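Local coordinates for protein L-threonine dehydrogenase (Flavobacterium frigidimaris, PDB 2YY7) that probably catalyses the NAD-dependent oxidation of L-threonine at its 3-hydroxyl, as an NAD-binding member of the extended epimerase/dehydratase family, at residues K199-T209 / E262-Q273; Y187-A195 / F247-I256. All blocks are in the same frame, centred on the assembly; numbering follows the deposited sequence.

Interaction 1 of 2, residues K199-T209 / E262-Q273; sequences KKYECFLSSET and EFTITYEPDFRQ
Arg272 lays its guanidinium flat over one face of the Phe204 ring, the two planes only 8° apart and CZ 3.5 Å from the ring centroid, a cation-pi stack. The same group is held edge-on by Asp270: NE and NH1 each take one carboxylate oxygen through its syn lone pair, NH1 to OD1 at 2.7 Å. Arg272 N also donates to Asp270 OD2, a capping bond in the turn leading into the helix; it helps place the carboxylate, whose side-on grip in turn holds the guanidinium against the ring. Replacing Arg272 with an alanine would probably uncover this ring face and leave the Asp270 carboxylate without its salt-bridge mate. Upstream, strands 200-203 and 264-267 form a two-stranded parallel sheet, separate from the Rossmann sheet of this NAD-binding fold; Cys203 N donates to Thr266 O at 3.0 Å. The sheet face bearing Tyr201, Cys203, Ile265 and Tyr267 is the packed one, turned to helices 187-197 and 249-257. There Cys203 CB meets Tyr267 CD1 at 3.6 Å, and Ser207 CB sits over the centre of the Tyr267 ring. On the opposite face Lys200, Glu202, Thr264 and Thr266 are exposed, their side chains meeting through few contacts and water. Glu202, extended beyond CG (chi2 -174°), brings OE2 within 3.7 Å of Glu268 OE1, two like charges that a water donating to both carboxylates probably eases.

Interaction 2 of 2, residues Y187-A195 / F247-I256; sequences YAVDIFYKA and FTPTEIANEI
Ile252 and Ile256 carry most of the apolar packing against helix 187-197, the two helix segments crossing at -31° with axes 10.8 Å apart. Ile252 is a knob in a hole formed by Tyr187, Ala188, Ile191 and Phe192: its CD1 reaches Phe192 CE2 at 3.7 Å, while its CG2 comes to the edge of the Tyr187 ring, near the ring plane. With CG1 anti to the backbone N (chi1 179°), the two branches of Ile252 part to serve these different walls. One turn on, Ile256 splits its contacts similarly, CD1 against Ile191 CG1 at 3.7 Å and CG2 against Ala195 CB at 3.9 Å. Ile191 also extends CD1 to Ala253. Among the aromatic contacts, Ile256 CD1 stands over one face of Phe192 in a CH-pi contact, 4.1 Å from the ring centroid, and the Tyr187 side chain crosses Pro249 at about a right angle, CZ lying 3.5 Å from Pro249 CG. The polar links begin with the Tyr187 hydroxyl, which donates to a water at 2.7 Å that donates on to Phe247 O, giving the buried phenol a polar partner; its nearness to Pro249 N is packing only. Thr248 and Glu251 form a capping box at the start of helix 249-257. With no direct hydrogen bond between the segments, the union rests on apolar burial, with one water linking the Tyr187 hydroxyl to Phe247 O.

Overall arrangement
Interactions 1 and 2 lie with their centres about 9 Å apart, on the same side of the chain's centre, and their segments alternate along the chain. Helix 187-197 leads into strand 200-203, and helix 249-257 into strand 264-267: two helix-strand units, separated in the chain by helix 216-228 and three strands, whose helices pair in interaction 2 and whose strands pair in interaction 1. The small parallel sheet thus lies against the helix pair, with Tyr201 on Tyr187 and Tyr267 on Pro249; Thr250 OG1 joins the layers through probable hydrogen bonds to Ser207 O and Glu208 OE2. The resulting compact lobe lies near the cofactor site without touching it, the nearest atoms of the Ala188 side chain and the bound NAD being about 9 Å apart, consistent with the substrate-side C-terminal part of this family.

Interaction 1 of 2, residues K199-T209 / E262-Q273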
loop_
_atom_site.group_PDB
_atom_site.type_symbol
_atom_site.label_atom_id
_atom_site.label_comp_id
_atom_site.label_asym_id
_atom_site.label_seq_id
_atom_site.Cartn_x
_atom_site.Cartn_y
_atom_site.Cartn_z
ATOM N N LYS A 199 -20.526 -31.887 18.359
ATOM C CA LYS A 199 -20.691 -31.486 19.750
ATOM C C LYS A 199 -19.337 -31.174 20.384
ATOM O O LYS A 199 -19.200 -31.177 21.605
ATOM C CB LYS A 199 -21.388 -32.593 20.541
ATOM C CG LYS A 199 -22.680 -32.157 21.194
ATOM C CD LYS A 199 -23.711 -31.709 20.165
ATOM C CE LYS A 199 -24.173 -32.865 19.292
ATOM N NZ LYS A 199 -25.283 -32.454 18.382
ATOM N N LYS A 200 -18.341 -30.923 19.538
ATOM C CA LYS A 200 -16.992 -30.581 19.981
ATOM C C LYS A 200 -16.259 -29.908 18.823
ATOM O O LYS A 200 -16.593 -30.126 17.659
ATOM C CB LYS A 200 -16.231 -31.832 20.437
ATOM C CG LYS A 200 -16.037 -32.884 19.362
ATOM C CD LYS A 200 -15.318 -34.109 19.914
ATOM C CE LYS A 200 -16.078 -34.722 21.089
ATOM N NZ LYS A 200 -15.391 -35.926 21.643
ATOM N N TYR A 201 -15.262 -29.091 19.142
ATOM C CA TYR A 201 -14.523 -28.379 18.109
ATOM C C TYR A 201 -13.069 -28.134 18.496
ATOM O O TYR A 201 -12.755 -27.886 19.659
ATOM C CB TYR A 201 -15.211 -27.033 17.827
ATOM C CG TYR A 201 -14.487 -26.123 16.847
ATOM C CD1 TYR A 201 -14.198 -24.800 17.186
ATOM C CD2 TYR A 201 -14.096 -26.580 15.588
ATOM C CE1 TYR A 201 -13.537 -23.955 16.303
ATOM C CE2 TYR A 201 -13.431 -25.740 14.689
ATOM C CZ TYR A 201 -13.154 -24.427 15.056
ATOM O OH TYR A 201 -12.484 -23.593 14.195
ATOM N N GLU A 202 -12.187 -28.226 17.507
ATOM C CA GLU A 202 -10.774 -27.962 17.714
ATOM C C GLU A 202 -10.500 -26.643 16.993
ATOM O O GLU A 202 -10.430 -26.590 15.766
ATOM C CB GLU A 202 -9.927 -29.107 17.148
ATOM C CG GLU A 202 -10.101 -30.415 17.932
ATOM C CD GLU A 202 -9.162 -31.520 17.473
ATOM O OE1 GLU A 202 -9.161 -32.600 18.099
ATOM O OE2 GLU A 202 -8.428 -31.312 16.488
ATOM N N CYS A 203 -10.371 -25.582 17.781
ATOM C CA CYS A 203 -10.150 -24.223 17.291
ATOM C C CYS A 203 -8.717 -23.944 16.823
ATOM O O CYS A 203 -7.759 -24.325 17.495
ATOM C CB CYS A 203 -10.527 -23.246 18.407
ATOM S SG CYS A 203 -10.746 -21.537 17.905
ATOM N N PHE A 204 -8.567 -23.265 15.685
ATOM C CA PHE A 204 -7.235 -22.960 15.174
ATOM C C PHE A 204 -6.648 -21.632 15.669
ATOM O O PHE A 204 -5.643 -21.151 15.143
ATOM C CB PHE A 204 -7.212 -23.027 13.637
ATOM C CG PHE A 204 -8.087 -22.013 12.950
ATOM C CD1 PHE A 204 -7.716 -20.673 12.892
ATOM C CD2 PHE A 204 -9.262 -22.412 12.310
ATOM C CE1 PHE A 204 -8.496 -19.744 12.200
ATOM C CE2 PHE A 204 -10.048 -21.491 11.616
ATOM C CZ PHE A 204 -9.665 -20.157 11.559
ATOM N N LEU A 205 -7.280 -21.062 16.691
ATOM C CA LEU A 205 -6.836 -19.819 17.321
ATOM C C LEU A 205 -6.914 -20.039 18.837
ATOM O O LEU A 205 -7.797 -20.757 19.306
ATOM C CB LEU A 205 -7.751 -18.661 16.917
ATOM C CG LEU A 205 -7.202 -17.562 15.999
ATOM C CD1 LEU A 205 -6.362 -18.141 14.868
ATOM C CD2 LEU A 205 -8.375 -16.762 15.457
ATOM N N SER A 206 -5.998 -19.432 19.595
ATOM C CA SER A 206 -5.988 -19.582 21.052
ATOM C C SER A 206 -7.227 -18.942 21.682
ATOM O O SER A 206 -7.781 -17.975 21.152
ATOM C CB SER A 206 -4.702 -18.994 21.650
ATOM O OG SER A 206 -4.491 -17.662 21.228
ATOM N N SER A 207 -7.633 -19.481 22.832
ATOM C CA SER A 207 -8.842 -19.063 23.541
ATOM C C SER A 207 -9.141 -17.588 23.781
ATOM O O SER A 207 -10.304 -17.190 23.729
ATOM C CB SER A 207 -8.944 -19.811 24.881
ATOM O OG SER A 207 -8.085 -19.262 25.863
ATOM N N GLU A 208 -8.125 -16.772 24.047
ATOM C CA GLU A 208 -8.370 -15.358 24.316
ATOM C C GLU A 208 -8.055 -14.412 23.153
ATOM O O GLU A 208 -7.814 -13.226 23.365
ATOM C CB GLU A 208 -7.583 -14.915 25.554
ATOM C CG GLU A 208 -7.790 -15.797 26.785
ATOM C CD GLU A 208 -9.256 -16.073 27.080
ATOM O OE1 GLU A 208 -10.021 -15.105 27.271
ATOM O OE2 GLU A 208 -9.640 -17.266 27.121
ATOM N N THR A 209 -8.062 -14.935 21.929
ATOM C CA THR A 209 -7.786 -14.126 20.744
ATOM C C THR A 209 -9.018 -13.280 20.418
ATOM O O THR A 209 -9.918 -13.721 19.699
ATOM C CB THR A 209 -7.442 -15.028 19.541
ATOM O OG1 THR A 209 -6.327 -15.860 19.880
ATOM C CG2 THR A 209 -7.084 -14.196 18.319
ATOM N N GLU A 262 -23.505 -29.762 26.198
ATOM C CA GLU A 262 -22.446 -30.761 26.152
ATOM C C GLU A 262 -21.284 -30.368 25.241
ATOM O O GLU A 262 -20.281 -31.073 25.173
ATOM C CB GLU A 262 -23.013 -32.112 25.700
ATOM C CG GLU A 262 -23.582 -32.121 24.284
ATOM C CD GLU A 262 -25.032 -31.654 24.203
ATOM O OE1 GLU A 262 -25.386 -30.642 24.846
ATOM O OE2 GLU A 262 -25.820 -32.298 23.479
ATOM N N PHE A 263 -21.417 -29.244 24.545
ATOM C CA PHE A 263 -20.363 -28.785 23.644
ATOM C C PHE A 263 -19.042 -28.541 24.361
ATOM O O PHE A 263 -19.004 -27.894 25.402
ATOM C CB PHE A 263 -20.786 -27.492 22.943
ATOM C CG PHE A 263 -19.707 -26.891 22.080
ATOM C CD1 PHE A 263 -19.174 -27.603 21.009
ATOM C CD2 PHE A 263 -19.233 -25.608 22.332
ATOM C CE1 PHE A 263 -18.185 -27.048 20.199
ATOM C CE2 PHE A 263 -18.243 -25.039 21.528
ATOM C CZ PHE A 263 -17.718 -25.761 20.457
ATOM N N THR A 264 -17.957 -29.052 23.788
ATOM C CA THR A 264 -16.630 -28.865 24.360
ATOM C C THR A 264 -15.696 -28.308 23.295
ATOM O O THR A 264 -15.885 -28.548 22.102
ATOM C CB THR A 264 -16.049 -30.187 24.892
ATOM O OG1 THR A 264 -15.973 -31.142 23.828
ATOM C CG2 THR A 264 -16.924 -30.738 26.010
ATOM N N ILE A 265 -14.681 -27.568 23.725
ATOM C CA ILE A 265 -13.742 -26.970 22.790
ATOM C C ILE A 265 -12.298 -27.036 23.275
ATOM O O ILE A 265 -12.012 -26.800 24.448
ATOM C CB ILE A 265 -14.115 -25.490 22.526
ATOM C CG1 ILE A 265 -13.181 -24.880 21.473
ATOM C CG2 ILE A 265 -14.034 -24.694 23.823
ATOM C CD1 ILE A 265 -13.584 -23.475 21.047
ATOM N N THR A 266 -11.397 -27.379 22.361
ATOM C CA THR A 266 -9.973 -27.445 22.657
ATOM C C THR A 266 -9.311 -26.465 21.691
ATOM O O THR A 266 -9.883 -26.138 20.650
ATOM C CB THR A 266 -9.408 -28.867 22.456
ATOM O OG1 THR A 266 -9.688 -29.317 21.125
ATOM C CG2 THR A 266 -10.036 -29.829 23.459
ATOM N N TYR A 267 -8.113 -26.006 22.030
ATOM C CA TYR A 267 -7.420 -25.016 21.212
ATOM C C TYR A 267 -6.075 -25.474 20.642
ATOM O O TYR A 267 -5.146 -25.793 21.386
ATOM C CB TYR A 267 -7.239 -23.748 22.053
ATOM C CG TYR A 267 -8.558 -23.174 22.546
ATOM C CD1 TYR A 267 -9.334 -22.359 21.723
ATOM C CD2 TYR A 267 -9.054 -23.492 23.814
ATOM C CE1 TYR A 267 -10.571 -21.877 22.140
ATOM C CE2 TYR A 267 -10.297 -23.014 24.243
ATOM C CZ TYR A 267 -11.049 -22.207 23.396
ATOM O OH TYR A 267 -12.289 -21.745 23.786
ATOM N N GLU A 268 -5.979 -25.497 19.315
ATOM C CA GLU A 268 -4.750 -25.907 18.640
ATOM C C GLU A 268 -4.376 -24.883 17.572
ATOM O O GLU A 268 -4.536 -25.127 16.374
ATOM C CB GLU A 268 -4.935 -27.290 18.009
ATOM C CG GLU A 268 -5.366 -28.352 19.013
ATOM C CD GLU A 268 -5.462 -29.740 18.411
ATOM O OE1 GLU A 268 -5.936 -30.656 19.119
ATOM O OE2 GLU A 268 -5.061 -29.917 17.239
ATOM N N PRO A 269 -3.860 -23.719 17.998
ATOM C CA PRO A 269 -3.449 -22.617 17.121
ATOM C C PRO A 269 -2.450 -23.015 16.039
ATOM O O PRO A 269 -1.502 -23.747 16.308
ATOM C CB PRO A 269 -2.841 -21.607 18.096
ATOM C CG PRO A 269 -3.552 -21.890 19.377
ATOM C CD PRO A 269 -3.576 -23.392 19.407
ATOM N N ASP A 270 -2.668 -22.541 14.814
ATOM C CA ASP A 270 -1.737 -22.827 13.731
ATOM C C ASP A 270 -1.243 -21.509 13.125
ATOM O O ASP A 270 -1.326 -20.471 13.780
ATOM C CB ASP A 270 -2.372 -23.759 12.679
ATOM C CG ASP A 270 -3.569 -23.147 11.960
ATOM O OD1 ASP A 270 -4.265 -23.919 11.267
ATOM O OD2 ASP A 270 -3.814 -21.927 12.064
ATOM N N PHE A 271 -0.734 -21.534 11.895
ATOM C CA PHE A 271 -0.204 -20.319 11.278
ATOM C C PHE A 271 -1.174 -19.139 11.295
ATOM O O PHE A 271 -0.754 -17.978 11.293
ATOM C CB PHE A 271 0.267 -20.608 9.838
ATOM C CG PHE A 271 -0.824 -20.555 8.800
ATOM C CD1 PHE A 271 -1.174 -19.350 8.195
ATOM C CD2 PHE A 271 -1.497 -21.709 8.417
ATOM C CE1 PHE A 271 -2.174 -19.297 7.222
ATOM C CE2 PHE A 271 -2.498 -21.667 7.446
ATOM C CZ PHE A 271 -2.837 -20.458 6.848
ATOM N N ARG A 272 -2.468 -19.430 11.331
ATOM C CA ARG A 272 -3.465 -18.369 11.343
ATOM C C ARG A 272 -3.440 -17.511 12.603
ATOM O O ARG A 272 -3.939 -16.387 12.602
ATOM C CB ARG A 272 -4.851 -18.971 11.106
ATOM C CG ARG A 272 -4.989 -19.463 9.674
ATOM C CD ARG A 272 -6.227 -20.293 9.448
ATOM N NE ARG A 272 -6.113 -21.628 10.025
ATOM C CZ ARG A 272 -6.955 -22.616 9.747
ATOM N NH1 ARG A 272 -6.795 -23.809 10.308
ATOM N NH2 ARG A 272 -7.956 -22.406 8.899
ATOM N N GLN A 273 -2.836 -18.032 13.669
ATOM C CA GLN A 273 -2.726 -17.290 14.925
ATOM C C GLN A 273 -1.819 -16.072 14.746
ATOM O O GLN A 273 -2.036 -15.016 15.353
ATOM C CB GLN A 273 -2.130 -18.182 16.020
ATOM C CG GLN A 273 -2.002 -17.479 17.370
ATOM C CD GLN A 273 -3.348 -17.241 18.014
ATOM O OE1 GLN A 273 -3.645 -16.142 18.496
ATOM N NE2 GLN A 273 -4.177 -18.276 18.033
HETATM O O HOH W 1 -18.385 -32.434 23.876
HETATM O O HOH W 2 -6.203 -32.563 16.227
#

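Interaction 2 of 2, residues Y187-A195 / F247-I256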
loop_
_atom_site.group_PDB
_atom_site.type_symbol
_atom_site.label_atom_id
_atom_site.label_comp_id
_atom_site.label_asym_id
_atom_site.label_seq_id
_atom_site.Cartn_x
_atom_site.Cartn_y
_atom_site.Cartn_z
ATOM N N TYR A 187 -12.934 -19.501 12.020
ATOM C CA TYR A 187 -13.245 -20.386 13.142
ATOM C C TYR A 187 -14.616 -20.062 13.736
ATOM O O TYR A 187 -15.279 -20.942 14.281
ATOM C CB TYR A 187 -12.187 -20.281 14.251
ATOM C CG TYR A 187 -12.508 -19.244 15.305
ATOM C CD1 TYR A 187 -12.080 -17.923 15.170
ATOM C CD2 TYR A 187 -13.289 -19.572 16.417
ATOM C CE1 TYR A 187 -12.424 -16.952 16.120
ATOM C CE2 TYR A 187 -13.643 -18.608 17.365
ATOM C CZ TYR A 187 -13.206 -17.303 17.208
ATOM O OH TYR A 187 -13.568 -16.346 18.133
ATOM N N ALA A 188 -15.031 -18.798 13.633
ATOM C CA ALA A 188 -16.315 -18.358 14.180
ATOM C C ALA A 188 -17.506 -18.938 13.415
ATOM O O ALA A 188 -18.652 -18.814 13.847
ATOM C CB ALA A 188 -16.388 -16.832 14.195
ATOM N N VAL A 189 -17.225 -19.542 12.265
ATOM C CA VAL A 189 -18.253 -20.181 11.459
ATOM C C VAL A 189 -18.130 -21.685 11.710
ATOM O O VAL A 189 -19.103 -22.351 12.060
ATOM C CB VAL A 189 -18.059 -19.888 9.954
ATOM C CG1 VAL A 189 -19.062 -20.693 9.121
ATOM C CG2 VAL A 189 -18.239 -18.398 9.697
ATOM N N ASP A 190 -16.917 -22.202 11.551
ATOM C CA ASP A 190 -16.648 -23.624 11.753
ATOM C C ASP A 190 -17.146 -24.136 13.107
ATOM O O ASP A 190 -17.726 -25.220 13.198
ATOM C CB ASP A 190 -15.147 -23.887 11.636
ATOM C CG ASP A 190 -14.632 -23.722 10.220
ATOM O OD1 ASP A 190 -13.396 -23.740 10.038
ATOM O OD2 ASP A 190 -15.457 -23.578 9.293
ATOM N N ILE A 191 -16.915 -23.349 14.153
ATOM C CA ILE A 191 -17.318 -23.719 15.504
ATOM C C ILE A 191 -18.797 -24.092 15.570
ATOM O O ILE A 191 -19.189 -24.951 16.355
ATOM C CB ILE A 191 -17.024 -22.568 16.495
ATOM C CG1 ILE A 191 -17.194 -23.055 17.936
ATOM C CG2 ILE A 191 -17.937 -21.387 16.209
ATOM C CD1 ILE A 191 -16.763 -22.030 18.974
ATOM N N PHE A 192 -19.617 -23.445 14.748
ATOM C CA PHE A 192 -21.045 -23.750 14.731
ATOM C C PHE A 192 -21.309 -25.102 14.066
ATOM O O PHE A 192 -22.076 -25.911 14.582
ATOM C CB PHE A 192 -21.820 -22.636 14.010
ATOM C CG PHE A 192 -22.084 -21.420 14.871
ATOM C CD1 PHE A 192 -23.107 -21.427 15.815
ATOM C CD2 PHE A 192 -21.299 -20.273 14.749
ATOM C CE1 PHE A 192 -23.348 -20.310 16.625
ATOM C CE2 PHE A 192 -21.530 -19.154 15.553
ATOM C CZ PHE A 192 -22.557 -19.173 16.492
ATOM N N TYR A 193 -20.665 -25.359 12.933
ATOM C CA TYR A 193 -20.869 -26.628 12.244
ATOM C C TYR A 193 -20.393 -27.827 13.060
ATOM O O TYR A 193 -21.062 -28.864 13.095
ATOM C CB TYR A 193 -20.177 -26.620 10.876
ATOM C CG TYR A 193 -20.896 -25.770 9.851
ATOM C CD1 TYR A 193 -20.657 -24.400 9.757
ATOM C CD2 TYR A 193 -21.857 -26.328 9.008
ATOM C CE1 TYR A 193 -21.361 -23.605 8.847
ATOM C CE2 TYR A 193 -22.566 -25.544 8.102
ATOM C CZ TYR A 193 -22.315 -24.184 8.027
ATOM O OH TYR A 193 -23.031 -23.404 7.147
ATOM N N LYS A 194 -19.245 -27.684 13.719
ATOM C CA LYS A 194 -18.688 -28.767 14.525
ATOM C C LYS A 194 -19.431 -28.939 15.849
ATOM O O LYS A 194 -19.550 -30.053 16.354
ATOM C CB LYS A 194 -17.201 -28.522 14.804
ATOM C CG LYS A 194 -16.334 -28.423 13.561
ATOM C CD LYS A 194 -16.384 -29.688 12.730
ATOM C CE LYS A 194 -15.509 -29.547 11.501
ATOM N NZ LYS A 194 -15.672 -30.685 10.558
ATOM N N ALA A 195 -19.922 -27.840 16.413
ATOM C CA ALA A 195 -20.665 -27.905 17.666
ATOM C C ALA A 195 -21.948 -28.695 17.436
ATOM O O ALA A 195 -22.320 -29.554 18.233
ATOM C CB ALA A 195 -21.010 -26.497 18.157
ATOM N N PHE A 247 -15.236 -10.421 20.199
ATOM C CA PHE A 247 -15.279 -11.508 21.163
ATOM C C PHE A 247 -14.123 -12.477 20.966
ATOM O O PHE A 247 -13.450 -12.460 19.938
ATOM C CB PHE A 247 -16.629 -12.248 21.071
ATOM C CG PHE A 247 -16.919 -12.869 19.713
ATOM C CD1 PHE A 247 -16.263 -14.028 19.299
ATOM C CD2 PHE A 247 -17.875 -12.306 18.870
ATOM C CE1 PHE A 247 -16.558 -14.623 18.060
ATOM C CE2 PHE A 247 -18.180 -12.889 17.627
ATOM C CZ PHE A 247 -17.517 -14.051 17.225
ATOM N N THR A 248 -13.886 -13.311 21.970
ATOM C CA THR A 248 -12.821 -14.305 21.932
ATOM C C THR A 248 -13.450 -15.665 21.667
ATOM O O THR A 248 -14.671 -15.817 21.740
ATOM C CB THR A 248 -12.104 -14.401 23.292
ATOM O OG1 THR A 248 -13.063 -14.768 24.293
ATOM C CG2 THR A 248 -11.463 -13.073 23.675
ATOM N N PRO A 249 -12.627 -16.672 21.339
ATOM C CA PRO A 249 -13.186 -18.001 21.091
ATOM C C PRO A 249 -13.890 -18.504 22.355
ATOM O O PRO A 249 -14.952 -19.124 22.277
ATOM C CB PRO A 249 -11.954 -18.826 20.738
ATOM C CG PRO A 249 -11.099 -17.822 20.016
ATOM C CD PRO A 249 -11.222 -16.600 20.900
ATOM N N THR A 250 -13.301 -18.220 23.518
ATOM C CA THR A 250 -13.888 -18.643 24.787
ATOM C C THR A 250 -15.307 -18.100 24.910
ATOM O O THR A 250 -16.228 -18.823 25.302
ATOM C CB THR A 250 -13.068 -18.142 26.004
ATOM O OG1 THR A 250 -11.745 -18.686 25.953
ATOM C CG2 THR A 250 -13.727 -18.576 27.311
ATOM N N GLU A 251 -15.491 -16.830 24.559
ATOM C CA GLU A 251 -16.812 -16.220 24.661
ATOM C C GLU A 251 -17.836 -16.800 23.683
ATOM O O GLU A 251 -18.969 -17.070 24.079
ATOM C CB GLU A 251 -16.716 -14.699 24.477
ATOM C CG GLU A 251 -15.822 -14.018 25.514
ATOM C CD GLU A 251 -15.607 -12.535 25.245
ATOM O OE1 GLU A 251 -15.222 -12.178 24.111
ATOM O OE2 GLU A 251 -15.811 -11.724 26.171
ATOM N N ILE A 252 -17.464 -16.997 22.417
ATOM C CA ILE A 252 -18.436 -17.542 21.474
ATOM C C ILE A 252 -18.743 -19.004 21.791
ATOM O O ILE A 252 -19.866 -19.463 21.596
ATOM C CB ILE A 252 -17.982 -17.402 19.989
ATOM C CG1 ILE A 252 -19.053 -18.010 19.077
ATOM C CG2 ILE A 252 -16.642 -18.086 19.764
ATOM C CD1 ILE A 252 -18.903 -17.658 17.611
ATOM N N ALA A 253 -17.749 -19.728 22.297
ATOM C CA ALA A 253 -17.942 -21.128 22.662
ATOM C C ALA A 253 -18.897 -21.193 23.859
ATOM O O ALA A 253 -19.735 -22.087 23.944
ATOM C CB ALA A 253 -16.599 -21.776 23.013
ATOM N N ASN A 254 -18.768 -20.234 24.774
ATOM C CA ASN A 254 -19.628 -20.186 25.954
ATOM C C ASN A 254 -21.066 -19.841 25.578
ATOM O O ASN A 254 -22.012 -20.331 26.193
ATOM C CB ASN A 254 -19.109 -19.163 26.973
ATOM C CG ASN A 254 -17.904 -19.670 27.752
ATOM O OD1 ASN A 254 -17.657 -20.875 27.824
ATOM N ND2 ASN A 254 -17.161 -18.749 28.361
ATOM N N GLU A 255 -21.236 -18.992 24.570
ATOM C CA GLU A 255 -22.579 -18.625 24.144
ATOM C C GLU A 255 -23.242 -19.852 23.514
ATOM O O GLU A 255 -24.433 -20.101 23.715
ATOM C CB GLU A 255 -22.532 -17.478 23.131
ATOM C CG GLU A 255 -23.900 -16.885 22.829
ATOM C CD GLU A 255 -24.532 -16.228 24.042
ATOM O OE1 GLU A 255 -25.769 -16.078 24.060
ATOM O OE2 GLU A 255 -23.791 -15.857 24.977
ATOM N N ILE A 256 -22.464 -20.613 22.749
ATOM C CA ILE A 256 -22.971 -21.821 22.101
ATOM C C ILE A 256 -23.366 -22.861 23.150
ATOM O O ILE A 256 -24.342 -23.597 22.969
ATOM C CB ILE A 256 -21.907 -22.430 21.147
ATOM C CG1 ILE A 256 -21.693 -21.494 19.956
ATOM C CG2 ILE A 256 -22.346 -23.813 20.663
ATOM C CD1 ILE A 256 -20.571 -21.922 19.031
HETATM O O HOH W 3 -12.211 -14.029 18.178
#